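Local coordinates for protein annexin B22 (Schistosoma mansoni, PDB 4MDU) that binds acidic phospholipid membranes in a calcium-dependent manner, aggregates liposomes when calcium is present, and takes part in reproduction and host-parasite interaction, at residues D41-L45 / I62-R66; I209-A215 / Y247-T252; A219-Y223 / I255-Y260; I294-L298 / L315-R319; S301-L305 / A342-D346. One frame throughout, in Å; residues are numbered along the deposited sequence.

Contact 1. Residues D41-L45 / I62-R66; sequences DAERL and ILARR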
# COMPACT_ATOMS: atom_id res chain seq x y z
N ASP B 41 12.28 -38.88 -15.40
CA ASP B 41 11.89 -37.52 -15.75
C ASP B 41 13.04 -36.78 -16.41
O ASP B 41 12.85 -36.08 -17.41
CB ASP B 41 11.40 -36.77 -14.51
CG ASP B 41 9.99 -37.14 -14.15
OD1 ASP B 41 9.23 -37.48 -15.08
OD2 ASP B 41 9.64 -37.09 -12.96
N ALA B 42 14.23 -36.93 -15.83
CA ALA B 42 15.45 -36.37 -16.42
C ALA B 42 15.58 -36.79 -17.88
O ALA B 42 15.79 -35.94 -18.75
CB ALA B 42 16.69 -36.83 -15.62
N GLU B 43 15.46 -38.09 -18.14
CA GLU B 43 15.56 -38.61 -19.50
C GLU B 43 14.56 -37.91 -20.40
O GLU B 43 14.92 -37.40 -21.46
CB GLU B 43 15.30 -40.12 -19.55
CG GLU B 43 16.51 -40.99 -19.23
CD GLU B 43 16.30 -42.45 -19.62
OE1 GLU B 43 15.23 -42.77 -20.17
OE2 GLU B 43 17.22 -43.27 -19.38
N ARG B 44 13.30 -37.88 -19.96
CA ARG B 44 12.23 -37.28 -20.75
C ARG B 44 12.49 -35.80 -21.04
O ARG B 44 12.29 -35.35 -22.17
CB ARG B 44 10.87 -37.48 -20.08
CG ARG B 44 10.42 -38.92 -20.07
CD ARG B 44 8.97 -39.06 -19.62
NE ARG B 44 8.66 -40.41 -19.17
CZ ARG B 44 8.63 -40.78 -17.89
NH1 ARG B 44 8.88 -39.89 -16.93
NH2 ARG B 44 8.33 -42.03 -17.56
N LEU B 45 12.93 -35.06 -20.03
CA LEU B 45 13.28 -33.66 -20.26
C LEU B 45 14.38 -33.60 -21.30
O LEU B 45 14.32 -32.82 -22.25
CB LEU B 45 13.71 -32.98 -18.96
CG LEU B 45 12.57 -32.76 -17.97
CD1 LEU B 45 13.08 -32.33 -16.59
CD2 LEU B 45 11.55 -31.77 -18.53
N ILE B 62 5.90 -32.02 -17.06
CA ILE B 62 6.71 -32.68 -16.04
C ILE B 62 6.95 -31.69 -14.89
O ILE B 62 6.41 -31.86 -13.79
CB ILE B 62 8.07 -33.14 -16.61
CG1 ILE B 62 7.88 -34.27 -17.62
CG2 ILE B 62 9.00 -33.61 -15.51
CD1 ILE B 62 9.20 -34.76 -18.19
N LEU B 63 7.73 -30.65 -15.17
CA LEU B 63 8.20 -29.70 -14.17
C LEU B 63 7.07 -29.01 -13.42
O LEU B 63 7.17 -28.83 -12.21
CB LEU B 63 9.13 -28.68 -14.82
CG LEU B 63 10.44 -29.25 -15.36
CD1 LEU B 63 11.22 -28.21 -16.15
CD2 LEU B 63 11.29 -29.82 -14.21
N ALA B 64 6.01 -28.63 -14.13
CA ALA B 64 4.84 -28.01 -13.50
C ALA B 64 3.87 -29.03 -12.89
O ALA B 64 2.78 -28.67 -12.41
CB ALA B 64 4.11 -27.10 -14.49
N ARG B 65 4.24 -30.31 -12.93
CA ARG B 65 3.49 -31.35 -12.22
C ARG B 65 4.30 -32.09 -11.14
O ARG B 65 3.94 -33.19 -10.75
CB ARG B 65 2.90 -32.36 -13.21
CG ARG B 65 1.84 -31.78 -14.18
CD ARG B 65 0.73 -31.02 -13.43
NE ARG B 65 0.15 -31.82 -12.36
CZ ARG B 65 -0.45 -31.32 -11.29
NH1 ARG B 65 -0.56 -30.00 -11.13
NH2 ARG B 65 -0.94 -32.13 -10.36
N ARG B 66 5.38 -31.48 -10.67
CA ARG B 66 6.20 -32.07 -9.60
C ARG B 66 6.39 -31.08 -8.45
O ARG B 66 6.37 -29.88 -8.67
CB ARG B 66 7.58 -32.47 -10.15
CG ARG B 66 7.56 -33.41 -11.37
CD ARG B 66 7.26 -34.88 -10.99
NE ARG B 66 7.40 -35.75 -12.16
CZ ARG B 66 6.42 -36.02 -13.02
NH1 ARG B 66 5.20 -35.52 -12.81
NH2 ARG B 66 6.63 -36.79 -14.08

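Contact 2. Residues I209-A215 / Y247-T252; sequences IINHELA and YQLYLT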
# COMPACT_ATOMS: atom_id res chain seq x y z
N ILE B 209 -3.22 -29.44 20.09
CA ILE B 209 -2.07 -28.66 19.63
C ILE B 209 -2.15 -27.17 20.01
O ILE B 209 -1.21 -26.41 19.77
CB ILE B 209 -1.88 -28.87 18.10
CG1 ILE B 209 -0.44 -29.24 17.80
CG2 ILE B 209 -2.36 -27.67 17.29
CD1 ILE B 209 -0.02 -30.48 18.53
N ILE B 210 -3.27 -26.77 20.60
CA ILE B 210 -3.47 -25.38 21.00
C ILE B 210 -3.52 -25.22 22.53
O ILE B 210 -3.55 -26.21 23.24
CB ILE B 210 -4.73 -24.80 20.37
CG1 ILE B 210 -5.92 -25.74 20.61
CG2 ILE B 210 -4.50 -24.56 18.86
CD1 ILE B 210 -7.23 -25.30 19.92
N ASN B 211 -3.51 -23.98 23.01
CA ASN B 211 -3.45 -23.70 24.45
C ASN B 211 -4.50 -22.67 24.84
O ASN B 211 -4.32 -21.47 24.62
CB ASN B 211 -2.06 -23.20 24.85
CG ASN B 211 -1.91 -22.97 26.37
OD1 ASN B 211 -2.85 -22.59 27.06
ND2 ASN B 211 -0.70 -23.20 26.87
N HIS B 212 -5.58 -23.14 25.46
CA HIS B 212 -6.72 -22.28 25.77
C HIS B 212 -6.33 -21.17 26.75
O HIS B 212 -6.75 -20.02 26.61
CB HIS B 212 -7.88 -23.13 26.29
CG HIS B 212 -8.34 -24.17 25.32
ND1 HIS B 212 -9.44 -23.99 24.50
CD2 HIS B 212 -7.84 -25.38 25.00
CE1 HIS B 212 -9.60 -25.05 23.74
NE2 HIS B 212 -8.64 -25.92 24.02
N GLU B 213 -5.48 -21.52 27.70
CA GLU B 213 -5.06 -20.58 28.73
C GLU B 213 -4.18 -19.47 28.13
O GLU B 213 -4.30 -18.29 28.47
CB GLU B 213 -4.35 -21.35 29.86
CG GLU B 213 -3.80 -20.50 30.97
CD GLU B 213 -2.94 -21.31 31.94
OE1 GLU B 213 -3.03 -22.56 31.94
OE2 GLU B 213 -2.17 -20.69 32.70
N LEU B 214 -3.29 -19.86 27.23
CA LEU B 214 -2.46 -18.89 26.51
C LEU B 214 -3.31 -17.96 25.64
O LEU B 214 -3.06 -16.75 25.57
CB LEU B 214 -1.42 -19.61 25.65
CG LEU B 214 -0.62 -18.73 24.69
CD1 LEU B 214 0.09 -17.60 25.45
CD2 LEU B 214 0.39 -19.59 23.93
N ALA B 215 -4.30 -18.52 24.96
CA ALA B 215 -5.18 -17.72 24.10
C ALA B 215 -5.94 -16.68 24.90
O ALA B 215 -6.05 -15.53 24.49
CB ALA B 215 -6.14 -18.62 23.34
N TYR B 247 -2.76 -22.38 14.31
CA TYR B 247 -3.80 -23.02 15.13
C TYR B 247 -4.13 -22.22 16.40
O TYR B 247 -5.30 -21.95 16.69
CB TYR B 247 -3.42 -24.47 15.43
CG TYR B 247 -2.86 -25.14 14.19
CD1 TYR B 247 -3.71 -25.62 13.20
CD2 TYR B 247 -1.49 -25.25 13.99
CE1 TYR B 247 -3.20 -26.20 12.04
CE2 TYR B 247 -0.98 -25.84 12.85
CZ TYR B 247 -1.85 -26.31 11.87
OH TYR B 247 -1.35 -26.89 10.73
N GLN B 248 -3.08 -21.81 17.12
CA GLN B 248 -3.23 -20.97 18.32
C GLN B 248 -3.91 -19.63 18.02
O GLN B 248 -4.72 -19.15 18.82
CB GLN B 248 -1.86 -20.73 18.98
CG GLN B 248 -1.91 -19.95 20.28
CD GLN B 248 -2.65 -20.69 21.39
OE1 GLN B 248 -2.71 -21.92 21.40
NE2 GLN B 248 -3.24 -19.93 22.31
N LEU B 249 -3.57 -19.01 16.87
CA LEU B 249 -4.14 -17.72 16.49
C LEU B 249 -5.63 -17.85 16.27
O LEU B 249 -6.42 -16.99 16.67
CB LEU B 249 -3.51 -17.20 15.20
CG LEU B 249 -2.52 -16.08 15.37
CD1 LEU B 249 -2.04 -15.60 14.01
CD2 LEU B 249 -3.17 -14.97 16.14
N TYR B 250 -6.01 -18.93 15.62
CA TYR B 250 -7.41 -19.18 15.39
C TYR B 250 -8.15 -19.25 16.72
O TYR B 250 -9.11 -18.50 16.97
CB TYR B 250 -7.60 -20.47 14.62
CG TYR B 250 -9.06 -20.73 14.38
CD1 TYR B 250 -9.77 -19.97 13.46
CD2 TYR B 250 -9.74 -21.68 15.11
CE1 TYR B 250 -11.11 -20.18 13.24
CE2 TYR B 250 -11.09 -21.90 14.90
CZ TYR B 250 -11.77 -21.15 13.96
OH TYR B 250 -13.12 -21.36 13.74
N LEU B 251 -7.71 -20.15 17.60
CA LEU B 251 -8.29 -20.21 18.94
C LEU B 251 -8.34 -18.82 19.56
O LEU B 251 -9.35 -18.43 20.15
CB LEU B 251 -7.50 -21.15 19.84
CG LEU B 251 -8.01 -21.23 21.27
CD1 LEU B 251 -9.45 -21.78 21.29
CD2 LEU B 251 -7.07 -22.08 22.14
N THR B 252 -7.25 -18.06 19.42
CA THR B 252 -7.17 -16.73 20.02
C THR B 252 -8.22 -15.83 19.43
O THR B 252 -8.85 -15.01 20.13
CB THR B 252 -5.76 -16.09 19.82
OG1 THR B 252 -4.77 -16.95 20.39
CG2 THR B 252 -5.67 -14.76 20.53

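Contact 3. Residues A219-Y223 / I255-Y260; sequences AKDLY and IYFKMY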
# COMPACT_ATOMS: atom_id res chain seq x y z
N ALA B 219 -5.57 -12.92 24.43
CA ALA B 219 -6.75 -12.14 24.11
C ALA B 219 -6.81 -10.88 24.96
O ALA B 219 -7.18 -9.81 24.48
CB ALA B 219 -8.02 -12.97 24.27
N LYS B 220 -6.44 -11.00 26.24
CA LYS B 220 -6.48 -9.86 27.15
C LYS B 220 -5.41 -8.82 26.82
O LYS B 220 -5.68 -7.62 26.82
CB LYS B 220 -6.39 -10.33 28.60
CG LYS B 220 -7.41 -11.41 28.92
CD LYS B 220 -7.43 -11.80 30.38
CE LYS B 220 -8.45 -12.91 30.61
NZ LYS B 220 -8.77 -13.09 32.05
N ASP B 221 -4.20 -9.27 26.51
CA ASP B 221 -3.14 -8.34 26.11
C ASP B 221 -3.51 -7.61 24.82
O ASP B 221 -3.21 -6.42 24.66
CB ASP B 221 -1.82 -9.07 25.93
CG ASP B 221 -1.06 -9.20 27.22
OD1 ASP B 221 -1.25 -8.35 28.11
OD2 ASP B 221 -0.26 -10.16 27.35
N LEU B 222 -4.17 -8.31 23.92
CA LEU B 222 -4.57 -7.72 22.66
C LEU B 222 -5.57 -6.60 22.90
O LEU B 222 -5.48 -5.55 22.26
CB LEU B 222 -5.14 -8.79 21.74
CG LEU B 222 -4.10 -9.69 21.07
CD1 LEU B 222 -4.73 -10.95 20.49
CD2 LEU B 222 -3.36 -8.89 19.98
N TYR B 223 -6.49 -6.83 23.82
CA TYR B 223 -7.54 -5.85 24.12
C TYR B 223 -6.97 -4.62 24.81
O TYR B 223 -7.38 -3.49 24.51
CB TYR B 223 -8.64 -6.48 24.98
CG TYR B 223 -9.78 -5.54 25.31
CD1 TYR B 223 -10.81 -5.33 24.40
CD2 TYR B 223 -9.84 -4.88 26.52
CE1 TYR B 223 -11.86 -4.48 24.70
CE2 TYR B 223 -10.88 -4.03 26.83
CZ TYR B 223 -11.89 -3.83 25.91
OH TYR B 223 -12.92 -2.98 26.21
N ILE B 255 -11.70 -16.88 20.99
CA ILE B 255 -11.79 -16.48 22.39
C ILE B 255 -11.89 -14.97 22.50
O ILE B 255 -12.63 -14.43 23.34
CB ILE B 255 -10.59 -17.01 23.19
CG1 ILE B 255 -10.80 -18.49 23.48
CG2 ILE B 255 -10.42 -16.26 24.49
CD1 ILE B 255 -9.59 -19.16 24.07
N TYR B 256 -11.15 -14.28 21.65
CA TYR B 256 -11.19 -12.83 21.67
C TYR B 256 -12.62 -12.34 21.42
O TYR B 256 -13.10 -11.42 22.08
CB TYR B 256 -10.21 -12.22 20.67
CG TYR B 256 -10.14 -10.72 20.78
CD1 TYR B 256 -9.25 -10.10 21.64
CD2 TYR B 256 -10.99 -9.91 20.02
CE1 TYR B 256 -9.19 -8.71 21.74
CE2 TYR B 256 -10.94 -8.53 20.12
CZ TYR B 256 -10.04 -7.93 20.97
OH TYR B 256 -10.00 -6.56 21.06
N PHE B 257 -13.31 -12.97 20.47
CA PHE B 257 -14.64 -12.52 20.12
C PHE B 257 -15.68 -12.82 21.20
O PHE B 257 -16.55 -11.99 21.47
CB PHE B 257 -15.10 -13.07 18.77
CG PHE B 257 -16.52 -12.71 18.43
CD1 PHE B 257 -16.83 -11.43 17.98
CD2 PHE B 257 -17.55 -13.63 18.59
CE1 PHE B 257 -18.14 -11.09 17.68
CE2 PHE B 257 -18.85 -13.29 18.30
CZ PHE B 257 -19.15 -12.02 17.84
N LYS B 258 -15.61 -14.00 21.80
CA LYS B 258 -16.56 -14.33 22.86
C LYS B 258 -16.45 -13.34 24.02
O LYS B 258 -17.45 -12.95 24.61
CB LYS B 258 -16.35 -15.77 23.34
CG LYS B 258 -16.45 -16.80 22.22
CD LYS B 258 -16.51 -18.22 22.77
CE LYS B 258 -16.70 -19.26 21.67
NZ LYS B 258 -16.89 -20.64 22.22
N MET B 259 -15.22 -12.91 24.31
CA MET B 259 -14.98 -11.98 25.41
C MET B 259 -15.37 -10.53 25.12
O MET B 259 -15.93 -9.85 25.97
CB MET B 259 -13.51 -12.04 25.84
CG MET B 259 -13.09 -13.35 26.48
SD MET B 259 -11.30 -13.51 26.63
CE MET B 259 -10.90 -12.08 27.62
N TYR B 260 -15.07 -10.04 23.92
CA TYR B 260 -15.24 -8.61 23.69
C TYR B 260 -16.30 -8.23 22.65
O TYR B 260 -16.58 -7.05 22.45
CB TYR B 260 -13.89 -7.97 23.36
CG TYR B 260 -12.82 -8.30 24.38
CD1 TYR B 260 -12.87 -7.75 25.65
CD2 TYR B 260 -11.79 -9.17 24.08
CE1 TYR B 260 -11.92 -8.05 26.59
CE2 TYR B 260 -10.83 -9.48 25.02
CZ TYR B 260 -10.90 -8.91 26.28
OH TYR B 260 -9.95 -9.21 27.22

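Contact 4. Residues I294-L298 / L315-R319; sequences IAEWL and LLITR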
# COMPACT_ATOMS: atom_id res chain seq x y z
N ILE B 294 -5.30 -15.55 0.16
CA ILE B 294 -4.41 -15.76 -0.97
C ILE B 294 -5.19 -15.64 -2.31
O ILE B 294 -4.62 -15.28 -3.33
CB ILE B 294 -3.63 -17.08 -0.84
CG1 ILE B 294 -2.89 -17.10 0.50
CG2 ILE B 294 -2.61 -17.22 -1.97
CD1 ILE B 294 -2.10 -18.37 0.72
N ALA B 295 -6.49 -15.91 -2.29
CA ALA B 295 -7.29 -15.72 -3.51
C ALA B 295 -7.26 -14.25 -3.87
O ALA B 295 -7.12 -13.91 -5.03
CB ALA B 295 -8.74 -16.21 -3.33
N GLU B 296 -7.36 -13.39 -2.86
CA GLU B 296 -7.28 -11.95 -3.08
C GLU B 296 -5.89 -11.52 -3.52
O GLU B 296 -5.74 -10.66 -4.38
CB GLU B 296 -7.69 -11.17 -1.82
CG GLU B 296 -9.09 -11.50 -1.36
CD GLU B 296 -9.37 -10.95 0.02
OE1 GLU B 296 -8.63 -10.04 0.46
OE2 GLU B 296 -10.32 -11.44 0.66
N TRP B 297 -4.87 -12.12 -2.93
CA TRP B 297 -3.51 -11.83 -3.36
C TRP B 297 -3.34 -12.16 -4.84
O TRP B 297 -2.77 -11.39 -5.60
CB TRP B 297 -2.50 -12.64 -2.55
CG TRP B 297 -2.26 -12.14 -1.17
CD1 TRP B 297 -2.82 -11.05 -0.57
CD2 TRP B 297 -1.36 -12.71 -0.20
NE1 TRP B 297 -2.34 -10.92 0.72
CE2 TRP B 297 -1.43 -11.91 0.97
CE3 TRP B 297 -0.50 -13.82 -0.21
CZ2 TRP B 297 -0.68 -12.18 2.11
CZ3 TRP B 297 0.26 -14.09 0.92
CH2 TRP B 297 0.16 -13.27 2.07
N LEU B 298 -3.81 -13.34 -5.23
CA LEU B 298 -3.73 -13.75 -6.62
C LEU B 298 -4.49 -12.76 -7.52
O LEU B 298 -3.97 -12.31 -8.54
CB LEU B 298 -4.26 -15.18 -6.76
CG LEU B 298 -3.29 -16.25 -6.27
CD1 LEU B 298 -3.98 -17.58 -6.04
CD2 LEU B 298 -2.15 -16.40 -7.29
N LEU B 315 3.17 -17.13 -6.30
CA LEU B 315 2.07 -17.66 -5.52
C LEU B 315 1.62 -19.03 -6.00
O LEU B 315 1.48 -19.97 -5.21
CB LEU B 315 0.92 -16.67 -5.47
CG LEU B 315 1.26 -15.46 -4.59
CD1 LEU B 315 0.24 -14.38 -4.77
CD2 LEU B 315 1.43 -15.85 -3.08
N LEU B 316 1.41 -19.15 -7.31
CA LEU B 316 1.00 -20.42 -7.92
C LEU B 316 2.01 -21.55 -7.66
O LEU B 316 1.65 -22.64 -7.22
CB LEU B 316 0.80 -20.22 -9.42
CG LEU B 316 -0.65 -20.02 -9.88
CD1 LEU B 316 -1.56 -19.59 -8.72
CD2 LEU B 316 -0.73 -19.05 -11.05
N ILE B 317 3.28 -21.28 -7.96
CA ILE B 317 4.34 -22.24 -7.73
C ILE B 317 4.35 -22.72 -6.28
O ILE B 317 4.33 -23.92 -6.00
CB ILE B 317 5.72 -21.62 -8.09
CG1 ILE B 317 5.77 -21.35 -9.61
CG2 ILE B 317 6.88 -22.52 -7.63
CD1 ILE B 317 6.93 -20.51 -10.05
N THR B 318 4.33 -21.77 -5.35
CA THR B 318 4.45 -22.11 -3.93
C THR B 318 3.18 -22.77 -3.37
O THR B 318 3.27 -23.79 -2.68
CB THR B 318 4.88 -20.90 -3.06
OG1 THR B 318 4.02 -19.78 -3.33
CG2 THR B 318 6.30 -20.50 -3.37
N ARG B 319 2.02 -22.20 -3.68
CA ARG B 319 0.78 -22.72 -3.09
C ARG B 319 0.39 -24.07 -3.66
O ARG B 319 -0.38 -24.83 -3.07
CB ARG B 319 -0.36 -21.73 -3.27
CG ARG B 319 -0.18 -20.52 -2.40
CD ARG B 319 -0.24 -21.00 -0.95
NE ARG B 319 0.92 -20.54 -0.24
CZ ARG B 319 1.16 -20.72 1.05
NH1 ARG B 319 0.31 -21.38 1.84
NH2 ARG B 319 2.26 -20.21 1.54

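Contact 5. Residues S301-L305 / A342-D346; sequences SMAGL and AVKDD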
# COMPACT_ATOMS: atom_id res chain seq x y z
N SER B 301 -2.67 -9.68 -8.04
CA SER B 301 -1.42 -9.90 -8.76
C SER B 301 -1.67 -9.92 -10.26
O SER B 301 -0.74 -9.85 -11.05
CB SER B 301 -0.79 -11.22 -8.34
OG SER B 301 -1.38 -12.30 -9.05
N MET B 302 -2.93 -10.05 -10.66
CA MET B 302 -3.25 -10.10 -12.08
C MET B 302 -3.63 -8.72 -12.58
O MET B 302 -4.79 -8.30 -12.48
CB MET B 302 -4.35 -11.14 -12.37
CG MET B 302 -3.82 -12.56 -12.37
SD MET B 302 -5.09 -13.82 -12.47
CE MET B 302 -5.90 -13.62 -10.88
N ALA B 303 -2.64 -8.00 -13.09
CA ALA B 303 -2.86 -6.64 -13.56
C ALA B 303 -2.29 -6.48 -14.97
O ALA B 303 -1.91 -5.39 -15.38
CB ALA B 303 -2.23 -5.63 -12.59
N GLY B 304 -2.22 -7.59 -15.70
CA GLY B 304 -1.68 -7.60 -17.04
C GLY B 304 -0.24 -7.15 -17.15
O GLY B 304 0.14 -6.50 -18.12
N LEU B 305 0.58 -7.50 -16.16
CA LEU B 305 1.99 -7.10 -16.21
C LEU B 305 2.88 -8.20 -16.77
O LEU B 305 4.04 -7.97 -17.08
CB LEU B 305 2.48 -6.69 -14.82
CG LEU B 305 1.54 -5.75 -14.07
CD1 LEU B 305 1.82 -5.76 -12.57
CD2 LEU B 305 1.63 -4.34 -14.65
N ALA B 342 -9.22 -16.63 -14.85
CA ALA B 342 -8.64 -15.31 -14.61
C ALA B 342 -7.18 -15.33 -15.07
O ALA B 342 -6.68 -14.38 -15.66
CB ALA B 342 -8.73 -14.92 -13.16
N VAL B 343 -6.52 -16.45 -14.82
CA VAL B 343 -5.11 -16.58 -15.13
C VAL B 343 -4.91 -16.62 -16.64
O VAL B 343 -4.00 -15.98 -17.18
CB VAL B 343 -4.49 -17.84 -14.45
CG1 VAL B 343 -3.09 -18.13 -15.02
CG2 VAL B 343 -4.42 -17.61 -12.93
N LYS B 344 -5.78 -17.36 -17.32
CA LYS B 344 -5.77 -17.43 -18.78
C LYS B 344 -6.01 -16.06 -19.39
O LYS B 344 -5.41 -15.71 -20.41
CB LYS B 344 -6.81 -18.41 -19.29
CG LYS B 344 -6.45 -19.87 -19.05
CD LYS B 344 -7.57 -20.78 -19.52
CE LYS B 344 -7.23 -22.25 -19.37
NZ LYS B 344 -8.34 -23.09 -19.96
N ASP B 345 -6.86 -15.27 -18.75
CA ASP B 345 -7.13 -13.93 -19.28
C ASP B 345 -5.99 -12.94 -19.08
O ASP B 345 -5.86 -11.99 -19.84
CB ASP B 345 -8.43 -13.37 -18.73
CG ASP B 345 -9.65 -14.10 -19.26
OD1 ASP B 345 -9.48 -14.92 -20.19
OD2 ASP B 345 -10.77 -13.85 -18.77
N ASP B 346 -5.15 -13.16 -18.07
CA ASP B 346 -4.11 -12.20 -17.72
C ASP B 346 -2.76 -12.56 -18.34
O ASP B 346 -1.87 -11.72 -18.39
CB ASP B 346 -3.96 -12.09 -16.20
CG ASP B 346 -2.97 -11.01 -15.79
OD1 ASP B 346 -3.35 -9.83 -15.86
OD2 ASP B 346 -1.82 -11.33 -15.39
O HOH W 1 -0.34 -9.30 -14.16

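Contact 1. Residues D41-L45 / I62-R66
Asp41 turns its carboxylate back beside its own backbone N (chi1 -79°), while the Arg66 chain kinks at chi2 (-77°) and then runs out to meet it from the opposite direction. The guanidinium takes the carboxylate side-on: NE reaches Asp41 OD2 at 2.7 Å and NH2 reaches Asp41 OD1 at 2.9 Å, both bonds nearly straight. Each acceptor lies in or near the guanidinium plane, but the two flat groups are twisted 40° apart, and NE approaches OD2 from above the carboxylate plane. Within its own helix Asp41 OD1 also takes Arg44 NH1 at 3.1 Å, the carboxylate meeting the edge of that second guanidinium. Beside this network lies an apolar layer. Ile62 CD1 packs on Arg44 CB (3.7 Å) and on Leu45 CD2 (3.8 Å), and Leu45 CD1 meets Leu63 CD2 at 3.9 Å. Helix 68-82 covers Asp41 and Leu45 through Ile74, and Leu63 rests on Leu90 of helix 86-93. The contact thus joins helix 38-48 of the first annexin repeat to the C-terminal end of helix 56-63 and the turn after it. With Asp41 buried and two guanidinium groups drawn to it, its negative charge is well compensated, which would probably keep it ionised.

Contact 2. Residues I209-A215 / Y247-T252
Gln248 binds the backbone of Asn211, the N-cap residue of helix 212-224, and so ties the start of that helix to helix 246-260 in the third annexin repeat. The hydrogen bonds come as a pair: Asn211 N gives to Gln248 OE1 (2.7 Å) in the carbonyl plane, on a lone pair, and Gln248 NE2 gives to Asn211 O (3.0 Å). A bend in the Gln248 chain at chi2 (65°) carries the amide across to both. Asn211 O also accepts from Ala215 N, and the cap itself is the bond from Leu214 N to Asn211 OD1 (2.8 Å). Apolar contacts flank the amide. Ile210 CG2 lies on Tyr247 CB (3.6 Å), Ile210 CD1 meets Leu251 CD2, and Ala215 CB sits against Leu251 CD2 (3.8 Å). Further out, Tyr247 packs on Ile193 and on Leu198 of helix 195-199. A CH-pi contact closes the list: Leu251 CD2 stands over a face of the His212 imidazole, 4.1 Å from its centroid.

Contact 3. Residues A219-Y223 / I255-Y260
Tyr223 and Tyr260 lie face on face in an offset stack, their planes only 5° apart and their centroids separated by 4.1 Å. This is the tight part of the contact, although it lies at the surface, Tyr223 being exposed. Tyr223 CD1 comes to 3.4 Å from Tyr260 CD1, and Tyr223 CB adds a CH-pi contact over the same ring. The Tyr223 ring reaches its partner because CG swings opposite the backbone N (chi1 -179°), whereas Tyr260 folds its ring beside its own N. The other face of Tyr260 is covered from within its helix by Met259 CB. Tyr256 packs beside the pair: its ring edge meets Ala219 O in plane, with CD1 3.5 Å from that oxygen, and its OH approaches the edge of the Tyr223 ring.

Elsewhere the packing is looser. On the buried side, with Leu222 and Tyr256, Ala219 CB touches Ile255 CG2 and Met259 SD, both at 4.1 Å. At a second exposed margin the extended Lys220 crosses the end of Met259 at about a right angle, Lys220 CG lying 3.8 Å from Met259 CE. No hydrogen bond spans the two segments, which cross at -62° with axes 10.0 Å apart. Inward, Leu222 reaches Ile237 and Val240 of helix 236-243, while Leu222 and Tyr256 share Leu264 of helix 264-271; the pair 212-224 and 246-260 thus packs against both helices in the third annexin repeat.

Contact 4. Residues I294-L298 / L315-R319
Leu315 pushes between Leu298 and Trp297 where segments 294-298 and 315-319, on helices 290-301 and 311-320 of the fourth annexin repeat, run nearly antiparallel, at 151°, within the all-helical bundle of the family. In the first shell, Leu298 CD2 bears on Leu315 CB (3.6 Å) and also on Leu316 CD1 (3.5 Å). The Leu298 and Leu315 side chains lie alongside one another, pointing in opposite senses. Leu315 CD1 meets Trp297 CB at 3.9 Å, and Leu315 CD2 comes to the edge of the indole, 4.0 Å from CE3; the side chain of Leu315 stays beside its backbone N (chi1 -71°), which aims both methyls at helix 290-301. The segment axes remain 11.6 Å apart, so side chains alone bridge the gap, without any hydrogen bond between the two segments.

The next shell fixes these groups from behind. Ile327 of helix 324-335 touches Ile294, Leu298 and Arg319 alike. Leu355 and Leu358 of helix 349-358 back Leu316, while Trp297 and Leu315 both lean on Glu133 of helix 128-136, in the second repeat. Arg319 is buried, yet its charge is met by a salt bridge from NH1 to Asp323, and NH1 also bonds Tyr286 OH. Held there, its doubly bent chain offers Ile294 a flat surface: Ile294 CD1 lies over one face of the guanidinium, 3.8 Å from NE and 3.6 Å from Arg319 CD.

Contact 5. Residues S301-L305 / A342-D346
A water joins Asp346 to the loop 301-305, lying 2.8 Å from Asp346 OD2 and accepting from two backbone amides, Ala303 N at 2.9 Å and Leu305 N at 2.8 Å. Ser301 O is a further, longer partner at 3.2 Å. Loop and aspartate together form an annexin calcium site of the fourth repeat, here without its metal: Met302, Gly304, Leu305 and Asp346 bind one calcium ion, and Asp346 together with Gly306 serves a second. Asp346 extends its carboxylate from the end of helix 339-346 with CG opposite the backbone N (chi1 -175°). Its OD1 receives Gly304 N on the syn lone pair; the modelled 2.5 Å is so short that the exact length is doubtful. Through the water, two amides of the loop are linked to Asp346 OD2 in the apo state, which may keep the acidic side chain close to where the metal is bound. Next to these polar groups Met302 reaches back to the helix, crossing Asp346 obliquely and resting on Tyr331 and Leu312 as well. Its bent end places SD 3.6 Å from Ala342 O and 3.9 Å from Val343 CG2, while CE touches Ala342 CB at 3.9 Å.

In the fold
From the N terminus, contact 1 comes first, closing a 16-residue, partly helical loop within the first annexin repeat. The chain then runs through the second repeat before contacts 2 and 3 join helices 212-224 and 246-260 at two levels. Their segments alternate, so the loops cross, and they touch directly at Ala215 and Ile255. Contacts 4 and 5 likewise cross, both inside the fourth repeat: contact 4 pairs helices 290-301 and 311-320, and contact 5 brings the loop between them to helix 339-346. Contact 4 lies near the middle of the molecule, its centre about 8 Å from that of the chain, whereas contacts 1 and 3 lie on opposite sides, centres about 50 Å apart.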